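Local coordinates for protein cleavage and polyadenylation specificity factor 100 KD subunit (Methanosarcina mazei, PDB 2XR1) that probably terminates transcription by cutting nascent RNA at the exit channel of RNA polymerase, as a homodimeric, zinc-dependent beta-CASP nuclease of the metallo-beta-lactamase superfamily, at residues H607-E610 with K611-V614. Residues are numbered along the deposited sequence; the frame is centred on the assembly and turned at random.
Sequences HGDE and KACV. With ZN (zinc ion), chain F.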
# COMPACT_ATOMS: atom_id res chain seq x y z
N HIS B 607 11.13 6.98 12.81
CA HIS B 607 12.34 6.69 13.62
C HIS B 607 12.33 7.48 14.93
O HIS B 607 13.19 8.29 15.20
CB HIS B 607 13.56 6.99 12.80
CG HIS B 607 14.81 6.39 13.32
ND1 HIS B 607 15.47 6.89 14.41
CD2 HIS B 607 15.59 5.39 12.83
CE1 HIS B 607 16.58 6.19 14.61
NE2 HIS B 607 16.68 5.28 13.66
N GLY B 608 11.31 7.20 15.73
CA GLY B 608 11.22 7.70 17.09
C GLY B 608 10.18 6.88 17.80
O GLY B 608 9.43 6.16 17.15
N ASP B 609 10.10 6.95 19.12
CA ASP B 609 8.99 6.30 19.77
C ASP B 609 7.72 7.10 19.41
O ASP B 609 7.82 8.22 18.93
CB ASP B 609 9.22 6.12 21.26
CG ASP B 609 9.39 7.44 22.02
OD1 ASP B 609 8.65 8.44 21.76
OD2 ASP B 609 10.25 7.45 22.95
N GLU B 610 6.55 6.50 19.59
CA GLU B 610 5.31 7.10 19.10
C GLU B 610 5.17 8.57 19.44
O GLU B 610 5.00 9.38 18.54
CB GLU B 610 4.08 6.36 19.63
CG GLU B 610 2.81 6.81 18.94
CD GLU B 610 1.61 6.00 19.36
OE1 GLU B 610 1.66 5.34 20.44
OE2 GLU B 610 0.61 6.07 18.59
N LYS B 611 5.24 8.91 20.72
CA LYS B 611 5.11 10.31 21.14
C LYS B 611 6.16 11.19 20.45
O LYS B 611 5.91 12.31 20.10
CB LYS B 611 5.22 10.42 22.66
CG LYS B 611 4.68 11.72 23.23
CD LYS B 611 5.21 12.05 24.65
CE LYS B 611 4.46 13.27 25.27
NZ LYS B 611 3.64 14.14 24.28
N ALA B 612 7.35 10.67 20.23
CA ALA B 612 8.39 11.48 19.61
C ALA B 612 7.95 11.90 18.21
O ALA B 612 8.08 13.06 17.87
CB ALA B 612 9.79 10.73 19.60
N CYS B 613 7.45 10.96 17.41
CA CYS B 613 7.12 11.26 16.00
C CYS B 613 5.98 12.22 15.92
O CYS B 613 6.00 13.15 15.16
CB CYS B 613 6.78 9.99 15.22
SG CYS B 613 8.20 8.79 15.03
N VAL B 614 4.97 11.99 16.73
CA VAL B 614 3.76 12.81 16.72
C VAL B 614 4.02 14.22 17.27
O VAL B 614 3.49 15.21 16.75
CB VAL B 614 2.61 12.05 17.51
CG1 VAL B 614 1.39 12.93 17.75
CG2 VAL B 614 2.25 10.72 16.76
ZN ZN F . 18.58 4.37 13.19
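D609 is the N-cap of helix 610-624, and its OD1 caps the backbone N-H of A612. From CB, the D609 side chain sets CG between its own N and carbonyl carbon (chi1 62°). This torsion brings OD1 toward the start of the helix. CG lies 4.1 Å from CB of A612. At the tip OD1, not OD2, makes the cap: it accepts from A612 N at 3.0 Å, and the donor sits nearly in line with the C-O bond. OD1 of D609 also lies 3.3 Å from CB of A612.

The D609 carbonyl starts the helical hydrogen bonding. Its O takes the N-H of C613 at 3.2 Å and a weak bond from A612 N. In the next bond, V614 N gives to E610 O almost straight (N-H...O 171°). SG of C613 lies against the G608 backbone, 3.6 Å from both its N and its O.

Two residues before the cap, H607 points the other way. Its NE2 binds zinc at 2.2 Å, with D249, H250 and D355 completing the site. ND1 is hydrogen-bonded to T382, which should help fix the ring's rotation. This strand-loop-helix unit of the metallo-beta-lactamase C-terminal region thus carries a ligand of the second of two zinc sites. The ligand sits in the short loop between strand 602-606 and helix 610-624, while C613 and V614 of that helix pack on A630 of the neighbouring strand 627-630.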